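Local coordinates for protein H subunit of photosynthetic reaction center complex (Rhodopseudomonas palustris, PDB 6Z5S) that serves as the H subunit of the photosynthetic reaction centre, a single-helix membrane protein whose globular part probably caps the cytoplasmic side of the complex, at residues W167-R170 with A175-L178; R188-V193 with D233-Y238; T220-D225 with K229-K234. One frame throughout, in Å; residues are numbered along the deposited sequence.

Contacts 1 and 2 are buried and meet in one antiparallel sheet, because strands 174-182 and 188-192 are neighbours in it; their centres lie about 12 Å apart. Contact 1 joins two strands of a hairpin through backbone hydrogen bonds and a salt bridge, whereas contact 2 lays helix 229-245 on the sheet through apolar side chains, with no hydrogen bond between its two segments. Contact 3 lies at the surface, its centre about 8 Å from that of contact 2, and uses the same helix: the helix meets the preceding loop by polar bonds to a carboxylate in its first turn, and the sheet by apolar packing at Ile235 and Cys236.

Contact 1: residues W167-R170 with A175-L178; sequences WVDR and ARYL
Trp167 stands opposite both Arg176 and Tyr177 in the hairpin of strands 161-169 and 174-182, the pattern of a classic beta bulge. The evidence is the doubled acceptor: Trp167 O receives Arg176 N at 2.8 Å and Tyr177 N at 3.2 Å. In return Trp167 N reaches Tyr177 O, completing a hydrogen-bonded antiparallel pair, and the register then slips by one residue to the non-hydrogen-bonded pair Val168 with Ala175. Arg176 holds the first of the two bulged positions facing Trp167.

The close-packed part lies on the face shared by Trp167 and Tyr177. Trp167 CB sits at the edge of the tyrosine ring, and its distance to Tyr177 CB is 3.7 Å; beyond the CB atoms the two aromatic groups diverge. Ile129 and Leu190 pack on both of them, while Tyr177 OH goes on to bond Glu232 on helix 229-245. On the other face, Val168 CG1 comes no nearer than 4.1 Å to Ala175 CA.

Towards the turn the contact is looser. Asp169 and Arg176 run side by side, pointing the same way, with carboxylate and guanidinium planes 30° apart. With Asp169 CG anti to its own nitrogen (chi1 -171°), Asp169 OD2 reaches Arg176 NH1 in a salt bridge of 3.2 Å. Arg176 is bent at chi2 and chi3, and its NH2 makes another salt bridge with an acidic side chain of another protein chain. A leucine in place of Arg176 would probably take this cation from Asp169 and from the acid of the other chain. The chemistry thus divides: main-chain bonds fix the hairpin's register, while the guanidinium links its charged end to a partner subunit and, through Asp169, probably eases the closeness of Asp169 OD2 to the like-charged Glu172.

Contact 2: residues R188-V193 with D233-Y238; sequences RVLLPV and DKICAY
Ile235 overlaps Leu190 and Pro192 at once, where helix 229-245 packs on the antiparallel sheet of a domain whose sequence belongs to the PRC-barrel family. Helix 233-238 and strand 188-192 approach to 8.3 Å between axes, with 66° between their directions, so the helix crosses the strand instead of running along it. That leaves a short meeting zone of four buried residues, with no hydrogen bond across it.

The isoleucine divides its work between two branches. Its CG1 lies anti to the carbonyl carbon (chi1 -69°) and the chain extends at chi2, which carries the CD1 methyl over Leu190: Ile235 CD1 lies 3.7 Å from Leu190 CB and 3.8 Å from Leu190 CD1. The CG2 methyl takes the other direction. Approaching the strand's main chain, Ile235 CG2 lies 3.6 Å from Leu190 O and 3.8 Å from Pro192 CD, so the proline ring and the leucine side chain are touched by separate methyl groups of one residue.

Leu190 and Pro192, two apart in the strand, both direct their side chains to the helix, while Leu191 between them turns away. The main-chain bonds of this strand to strand 174-182 run through Val189, Leu191 and Val193, and the imide nitrogen of Pro192 therefore costs no bond in that alternating ladder. Tyr177, from the neighbouring strand, touches Leu190, Pro192 and Cys236 and extends the apolar layer onto the next strand. One polar link to the same helix accompanies the packing: Leu190 O accepts a hydrogen bond from Tyr239 OH. Beyond Ile235 the contact ends on the thiol of Cys236, whose SG rests 4.0 Å from Pro192 CG.

Contact 3: residues T220-D225 with K229-K234; sequences TTSKGD and KLEEDK
Ser222 and Thr221 present their polar groups to different oxygens of the Glu231 carboxylate, which extends from the first turn of helix 229-245 towards the preceding loop. Glu231 OE2 takes two bonds from the serine, and they arrive from different directions. Ser222 N, 3.1 Å from Glu231 OE2, stands above the carboxylate plane, 59° out of it, yet its N-H points almost straight at the oxygen (174°). Ser222 OG, 3.2 Å from Glu231 OE2, meets that oxygen nearly along the bond from its carboxylate carbon. The hydroxyl is brought round to that spot by chi1 of 62°, which sets OG between the serine's own nitrogen and carbonyl carbon.

Thr221 crosses Glu231 at a slant. Thr221 OG1 is 3.3 Å from Glu231 OE1, a weak bond. Glu231 OE1 has a firmer partner in Ser228 N. With both oxygens engaged, the carboxylate is restrained from turning, and its charge would probably be favoured by these donors and by its place at the helix start.

Ser228 directly precedes the helix, and Glu231 follows it by three residues; a glutamate side chain accepting that backbone N-H is the bond characteristic of one half of a helix N-terminal capping box.

Contact 1: residues W167-R170 with A175-L178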
loop_
_atom_site.group_PDB
_atom_site.type_symbol
_atom_site.label_atom_id
_atom_site.label_comp_id
_atom_site.label_asym_id
_atom_site.label_seq_id
_atom_site.Cartn_x
_atom_site.Cartn_y
_atom_site.Cartn_z
ATOM N N TRP D 167 -17.864 -13.840 -28.829
ATOM C CA TRP D 167 -17.816 -14.818 -27.757
ATOM C C TRP D 167 -17.653 -14.097 -26.431
ATOM O O TRP D 167 -16.803 -13.212 -26.300
ATOM C CB TRP D 167 -16.667 -15.799 -27.965
ATOM C CG TRP D 167 -16.868 -16.729 -29.099
ATOM C CD1 TRP D 167 -17.189 -16.403 -30.379
ATOM C CD2 TRP D 167 -16.753 -18.149 -29.065
ATOM N NE1 TRP D 167 -17.287 -17.532 -31.145
ATOM C CE2 TRP D 167 -17.020 -18.620 -30.360
ATOM C CE3 TRP D 167 -16.454 -19.069 -28.062
ATOM C CZ2 TRP D 167 -16.993 -19.967 -30.679
ATOM C CZ3 TRP D 167 -16.429 -20.402 -28.380
ATOM C CH2 TRP D 167 -16.695 -20.842 -29.676
ATOM N N VAL D 168 -18.463 -14.474 -25.450
ATOM C CA VAL D 168 -18.489 -13.789 -24.170
ATOM C C VAL D 168 -18.268 -14.788 -23.046
ATOM O O VAL D 168 -18.461 -15.997 -23.198
ATOM C CB VAL D 168 -19.807 -13.024 -23.950
ATOM C CG1 VAL D 168 -20.040 -12.057 -25.084
ATOM C CG2 VAL D 168 -20.956 -13.991 -23.833
ATOM N N ASP D 169 -17.862 -14.248 -21.904
ATOM C CA ASP D 169 -17.666 -15.004 -20.680
ATOM C C ASP D 169 -18.914 -14.862 -19.820
ATOM O O ASP D 169 -19.372 -13.745 -19.568
ATOM C CB ASP D 169 -16.437 -14.491 -19.930
ATOM C CG ASP D 169 -16.053 -15.364 -18.753
ATOM O OD1 ASP D 169 -16.901 -16.129 -18.256
ATOM O OD2 ASP D 169 -14.884 -15.286 -18.320
ATOM N N ARG D 170 -19.466 -15.986 -19.384
ATOM C CA ARG D 170 -20.620 -15.951 -18.502
ATOM C C ARG D 170 -20.183 -15.772 -17.054
ATOM O O ARG D 170 -19.084 -16.169 -16.658
ATOM C CB ARG D 170 -21.441 -17.228 -18.637
ATOM C CG ARG D 170 -21.902 -17.532 -20.040
ATOM C CD ARG D 170 -22.836 -18.725 -20.047
ATOM N NE ARG D 170 -22.237 -19.891 -19.409
ATOM C CZ ARG D 170 -22.523 -20.301 -18.178
ATOM N NH1 ARG D 170 -21.924 -21.371 -17.677
ATOM N NH2 ARG D 170 -23.403 -19.637 -17.445
ATOM N N ALA D 175 -16.725 -9.539 -23.187
ATOM C CA ALA D 175 -16.436 -10.103 -24.497
ATOM C C ALA D 175 -14.989 -10.574 -24.532
ATOM O O ALA D 175 -14.072 -9.787 -24.287
ATOM C CB ALA D 175 -16.698 -9.075 -25.591
ATOM N N ARG D 176 -14.782 -11.853 -24.834
ATOM C CA ARG D 176 -13.438 -12.415 -24.870
ATOM C C ARG D 176 -12.924 -12.646 -26.283
ATOM O O ARG D 176 -11.756 -12.368 -26.559
ATOM C CB ARG D 176 -13.384 -13.735 -24.096
ATOM C CG ARG D 176 -13.843 -13.662 -22.651
ATOM C CD ARG D 176 -13.326 -12.430 -21.940
ATOM N NE ARG D 176 -11.974 -12.607 -21.423
ATOM C CZ ARG D 176 -11.687 -12.965 -20.176
ATOM N NH1 ARG D 176 -12.660 -13.197 -19.306
ATOM N NH2 ARG D 176 -10.424 -13.094 -19.798
ATOM N N TYR D 177 -13.757 -13.144 -27.190
ATOM C CA TYR D 177 -13.302 -13.464 -28.533
ATOM C C TYR D 177 -14.295 -12.953 -29.560
ATOM O O TYR D 177 -15.497 -12.875 -29.302
ATOM C CB TYR D 177 -13.111 -14.970 -28.718
ATOM C CG TYR D 177 -12.099 -15.558 -27.778
ATOM C CD1 TYR D 177 -10.754 -15.565 -28.099
ATOM C CD2 TYR D 177 -12.484 -16.096 -26.566
ATOM C CE1 TYR D 177 -9.826 -16.093 -27.240
ATOM C CE2 TYR D 177 -11.564 -16.627 -25.701
ATOM C CZ TYR D 177 -10.237 -16.621 -26.043
ATOM O OH TYR D 177 -9.311 -17.152 -25.180
ATOM N N LEU D 178 -13.773 -12.600 -30.727
ATOM C CA LEU D 178 -14.566 -12.336 -31.916
ATOM C C LEU D 178 -14.410 -13.508 -32.868
ATOM O O LEU D 178 -13.287 -13.895 -33.197
ATOM C CB LEU D 178 -14.125 -11.052 -32.615
ATOM C CG LEU D 178 -13.986 -9.787 -31.780
ATOM C CD1 LEU D 178 -13.510 -8.653 -32.659
ATOM C CD2 LEU D 178 -15.304 -9.440 -31.125
#

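Contact 2: residues R188-V193 with D233-Y238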
loop_
_atom_site.group_PDB
_atom_site.type_symbol
_atom_site.label_atom_id
_atom_site.label_comp_id
_atom_site.label_asym_id
_atom_site.label_seq_id
_atom_site.Cartn_x
_atom_site.Cartn_y
_atom_site.Cartn_z
ATOM N N ARG D 188 -14.116 -20.473 -39.690
ATOM C CA ARG D 188 -14.290 -19.536 -38.593
ATOM C C ARG D 188 -13.149 -19.700 -37.604
ATOM O O ARG D 188 -12.875 -20.812 -37.144
ATOM C CB ARG D 188 -15.634 -19.756 -37.903
ATOM C CG ARG D 188 -16.813 -19.572 -38.827
ATOM C CD ARG D 188 -18.121 -19.774 -38.098
ATOM N NE ARG D 188 -19.231 -19.162 -38.821
ATOM C CZ ARG D 188 -20.477 -19.104 -38.369
ATOM N NH1 ARG D 188 -20.781 -19.625 -37.189
ATOM N NH2 ARG D 188 -21.420 -18.525 -39.096
ATOM N N VAL D 189 -12.485 -18.595 -37.286
ATOM C CA VAL D 189 -11.371 -18.597 -36.350
ATOM C C VAL D 189 -11.625 -17.554 -35.274
ATOM O O VAL D 189 -12.292 -16.543 -35.504
ATOM C CB VAL D 189 -10.029 -18.330 -37.057
ATOM C CG1 VAL D 189 -9.688 -19.483 -37.971
ATOM C CG2 VAL D 189 -10.098 -17.039 -37.833
ATOM N N LEU D 190 -11.088 -17.802 -34.090
ATOM C CA LEU D 190 -11.282 -16.884 -32.983
ATOM C C LEU D 190 -10.211 -15.805 -32.992
ATOM O O LEU D 190 -9.090 -16.012 -33.459
ATOM C CB LEU D 190 -11.262 -17.630 -31.653
ATOM C CG LEU D 190 -12.531 -18.427 -31.361
ATOM C CD1 LEU D 190 -12.405 -19.144 -30.044
ATOM C CD2 LEU D 190 -13.733 -17.513 -31.356
ATOM N N LEU D 191 -10.576 -14.637 -32.481
ATOM C CA LEU D 191 -9.661 -13.507 -32.361
ATOM C C LEU D 191 -9.812 -12.925 -30.967
ATOM O O LEU D 191 -10.902 -12.422 -30.629
ATOM C CB LEU D 191 -9.959 -12.461 -33.428
ATOM C CG LEU D 191 -9.451 -11.048 -33.183
ATOM C CD1 LEU D 191 -7.947 -11.033 -33.111
ATOM C CD2 LEU D 191 -9.942 -10.141 -34.277
ATOM N N PRO D 192 -8.784 -12.988 -30.125
ATOM C CA PRO D 192 -8.910 -12.432 -28.778
ATOM C C PRO D 192 -9.153 -10.935 -28.832
ATOM O O PRO D 192 -8.522 -10.213 -29.604
ATOM C CB PRO D 192 -7.564 -12.764 -28.129
ATOM C CG PRO D 192 -7.003 -13.859 -28.948
ATOM C CD PRO D 192 -7.474 -13.612 -30.338
ATOM N N VAL D 193 -10.094 -10.476 -28.007
ATOM C CA VAL D 193 -10.437 -9.054 -27.991
ATOM C C VAL D 193 -9.232 -8.168 -27.700
ATOM O O VAL D 193 -9.056 -7.157 -28.399
ATOM C CB VAL D 193 -11.603 -8.804 -27.015
ATOM C CG1 VAL D 193 -11.823 -7.321 -26.826
ATOM C CG2 VAL D 193 -12.864 -9.464 -27.524
ATOM N N ASP D 233 -5.099 -21.039 -25.248
ATOM C CA ASP D 233 -3.677 -20.729 -25.321
ATOM C C ASP D 233 -3.171 -20.762 -26.750
ATOM O O ASP D 233 -2.358 -19.923 -27.134
ATOM C CB ASP D 233 -2.830 -21.653 -24.451
ATOM C CG ASP D 233 -2.676 -21.140 -23.043
ATOM O OD1 ASP D 233 -3.022 -19.970 -22.789
ATOM O OD2 ASP D 233 -2.084 -21.855 -22.218
ATOM N N LYS D 234 -3.635 -21.713 -27.559
ATOM C CA LYS D 234 -3.124 -21.794 -28.923
ATOM C C LYS D 234 -3.482 -20.552 -29.726
ATOM O O LYS D 234 -2.653 -20.037 -30.482
ATOM C CB LYS D 234 -3.644 -23.049 -29.608
ATOM C CG LYS D 234 -2.793 -24.252 -29.325
ATOM C CD LYS D 234 -3.319 -25.478 -30.010
ATOM C CE LYS D 234 -2.571 -26.708 -29.558
ATOM N NZ LYS D 234 -3.198 -27.943 -30.093
ATOM N N ILE D 235 -4.692 -20.027 -29.544
ATOM C CA ILE D 235 -5.114 -18.853 -30.300
ATOM C C ILE D 235 -4.370 -17.612 -29.822
ATOM O O ILE D 235 -3.795 -16.864 -30.627
ATOM C CB ILE D 235 -6.637 -18.677 -30.199
ATOM C CG1 ILE D 235 -7.338 -19.799 -30.955
ATOM C CG2 ILE D 235 -7.056 -17.339 -30.752
ATOM C CD1 ILE D 235 -8.742 -20.051 -30.493
ATOM N N CYS D 236 -4.368 -17.371 -28.508
ATOM C CA CYS D 236 -3.634 -16.216 -28.006
ATOM C C CYS D 236 -2.151 -16.308 -28.331
ATOM O O CYS D 236 -1.502 -15.283 -28.544
ATOM C CB CYS D 236 -3.844 -16.053 -26.503
ATOM S SG CYS D 236 -5.555 -16.157 -25.965
ATOM N N ALA D 237 -1.605 -17.518 -28.422
ATOM C CA ALA D 237 -0.197 -17.680 -28.748
ATOM C C ALA D 237 0.063 -17.435 -30.223
ATOM O O ALA D 237 1.087 -16.850 -30.584
ATOM C CB ALA D 237 0.265 -19.076 -28.350
ATOM N N TYR D 238 -0.844 -17.883 -31.091
ATOM C CA TYR D 238 -0.714 -17.564 -32.503
ATOM C C TYR D 238 -0.718 -16.063 -32.713
ATOM O O TYR D 238 0.019 -15.543 -33.556
ATOM C CB TYR D 238 -1.840 -18.214 -33.300
ATOM C CG TYR D 238 -1.714 -18.003 -34.783
ATOM C CD1 TYR D 238 -1.001 -18.891 -35.565
ATOM C CD2 TYR D 238 -2.300 -16.914 -35.400
ATOM C CE1 TYR D 238 -0.879 -18.701 -36.914
ATOM C CE2 TYR D 238 -2.179 -16.716 -36.747
ATOM C CZ TYR D 238 -1.470 -17.613 -37.500
ATOM O OH TYR D 238 -1.349 -17.418 -38.853
#

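Contact 3: residues T220-D225 with K229-K234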
loop_
_atom_site.group_PDB
_atom_site.type_symbol
_atom_site.label_atom_id
_atom_site.label_comp_id
_atom_site.label_asym_id
_atom_site.label_seq_id
_atom_site.Cartn_x
_atom_site.Cartn_y
_atom_site.Cartn_z
ATOM N N THR D 220 -7.966 -23.418 -35.037
ATOM C CA THR D 220 -9.415 -23.486 -34.956
ATOM C C THR D 220 -9.858 -24.369 -33.800
ATOM O O THR D 220 -9.204 -25.356 -33.456
ATOM C CB THR D 220 -10.001 -24.021 -36.260
ATOM O OG1 THR D 220 -9.482 -25.330 -36.510
ATOM C CG2 THR D 220 -9.638 -23.112 -37.410
ATOM N N THR D 221 -10.989 -24.005 -33.204
ATOM C CA THR D 221 -11.564 -24.783 -32.118
ATOM C C THR D 221 -12.285 -26.007 -32.664
ATOM O O THR D 221 -12.908 -25.957 -33.727
ATOM C CB THR D 221 -12.524 -23.919 -31.300
ATOM O OG1 THR D 221 -13.217 -24.735 -30.353
ATOM C CG2 THR D 221 -13.525 -23.227 -32.200
ATOM N N SER D 222 -12.193 -27.115 -31.930
ATOM C CA SER D 222 -12.739 -28.374 -32.427
ATOM C C SER D 222 -14.260 -28.361 -32.403
ATOM O O SER D 222 -14.908 -28.708 -33.397
ATOM C CB SER D 222 -12.197 -29.542 -31.609
ATOM O OG SER D 222 -12.592 -29.433 -30.257
ATOM N N LYS D 223 -14.852 -27.972 -31.281
ATOM C CA LYS D 223 -16.293 -27.785 -31.221
ATOM C C LYS D 223 -16.644 -26.475 -31.916
ATOM O O LYS D 223 -15.783 -25.783 -32.464
ATOM C CB LYS D 223 -16.781 -27.809 -29.778
ATOM C CG LYS D 223 -16.293 -28.990 -28.984
ATOM C CD LYS D 223 -16.675 -30.285 -29.645
ATOM C CE LYS D 223 -16.590 -31.427 -28.660
ATOM N NZ LYS D 223 -17.435 -31.166 -27.464
ATOM N N GLY D 224 -17.920 -26.111 -31.893
ATOM C CA GLY D 224 -18.352 -24.904 -32.562
ATOM C C GLY D 224 -18.866 -23.850 -31.609
ATOM O O GLY D 224 -18.773 -22.653 -31.891
ATOM N N ASP D 225 -19.411 -24.279 -30.471
ATOM C CA ASP D 225 -19.994 -23.358 -29.506
ATOM C C ASP D 225 -19.277 -23.400 -28.165
ATOM O O ASP D 225 -19.807 -22.907 -27.168
ATOM C CB ASP D 225 -21.479 -23.654 -29.319
ATOM C CG ASP D 225 -22.283 -23.378 -30.567
ATOM O OD1 ASP D 225 -21.855 -22.530 -31.376
ATOM O OD2 ASP D 225 -23.347 -24.007 -30.736
ATOM N N LYS D 229 -9.421 -24.785 -22.946
ATOM C CA LYS D 229 -8.276 -24.018 -22.472
ATOM C C LYS D 229 -7.086 -24.167 -23.409
ATOM O O LYS D 229 -6.337 -23.208 -23.637
ATOM C CB LYS D 229 -7.905 -24.462 -21.060
ATOM C CG LYS D 229 -8.798 -23.889 -19.983
ATOM C CD LYS D 229 -8.523 -24.524 -18.639
ATOM C CE LYS D 229 -9.298 -25.810 -18.469
ATOM N NZ LYS D 229 -9.032 -26.425 -17.147
ATOM N N LEU D 230 -6.902 -25.363 -23.965
ATOM C CA LEU D 230 -5.790 -25.594 -24.877
ATOM C C LEU D 230 -5.930 -24.741 -26.127
ATOM O O LEU D 230 -4.967 -24.113 -26.577
ATOM C CB LEU D 230 -5.715 -27.071 -25.238
ATOM C CG LEU D 230 -4.498 -27.465 -26.064
ATOM C CD1 LEU D 230 -3.234 -27.038 -25.361
ATOM C CD2 LEU D 230 -4.496 -28.952 -26.304
ATOM N N GLU D 231 -7.131 -24.700 -26.699
ATOM C CA GLU D 231 -7.352 -23.859 -27.864
ATOM C C GLU D 231 -7.224 -22.387 -27.515
ATOM O O GLU D 231 -6.778 -21.595 -28.347
ATOM C CB GLU D 231 -8.720 -24.150 -28.465
ATOM C CG GLU D 231 -8.897 -25.585 -28.898
ATOM C CD GLU D 231 -10.306 -26.092 -28.680
ATOM O OE1 GLU D 231 -11.073 -25.427 -27.957
ATOM O OE2 GLU D 231 -10.646 -27.159 -29.228
ATOM N N GLU D 232 -7.611 -22.004 -26.300
ATOM C CA GLU D 232 -7.428 -20.626 -25.862
ATOM C C GLU D 232 -5.957 -20.235 -25.883
ATOM O O GLU D 232 -5.587 -19.201 -26.459
ATOM C CB GLU D 232 -8.014 -20.438 -24.467
ATOM C CG GLU D 232 -9.510 -20.242 -24.440
ATOM C CD GLU D 232 -10.013 -19.882 -23.061
ATOM O OE1 GLU D 232 -10.570 -20.764 -22.377
ATOM O OE2 GLU D 232 -9.846 -18.714 -22.656
ATOM N N ASP D 233 -5.099 -21.039 -25.248
ATOM C CA ASP D 233 -3.677 -20.729 -25.321
ATOM C C ASP D 233 -3.171 -20.762 -26.750
ATOM O O ASP D 233 -2.358 -19.923 -27.134
ATOM C CB ASP D 233 -2.830 -21.653 -24.451
ATOM C CG ASP D 233 -2.676 -21.140 -23.043
ATOM O OD1 ASP D 233 -3.022 -19.970 -22.789
ATOM O OD2 ASP D 233 -2.084 -21.855 -22.218
ATOM N N LYS D 234 -3.635 -21.713 -27.559
ATOM C CA LYS D 234 -3.124 -21.794 -28.923
ATOM C C LYS D 234 -3.482 -20.552 -29.726
ATOM O O LYS D 234 -2.653 -20.037 -30.482
ATOM C CB LYS D 234 -3.644 -23.049 -29.608
ATOM C CG LYS D 234 -2.793 -24.252 -29.325
ATOM C CD LYS D 234 -3.319 -25.478 -30.010
ATOM C CE LYS D 234 -2.571 -26.708 -29.558
ATOM N NZ LYS D 234 -3.198 -27.943 -30.093
#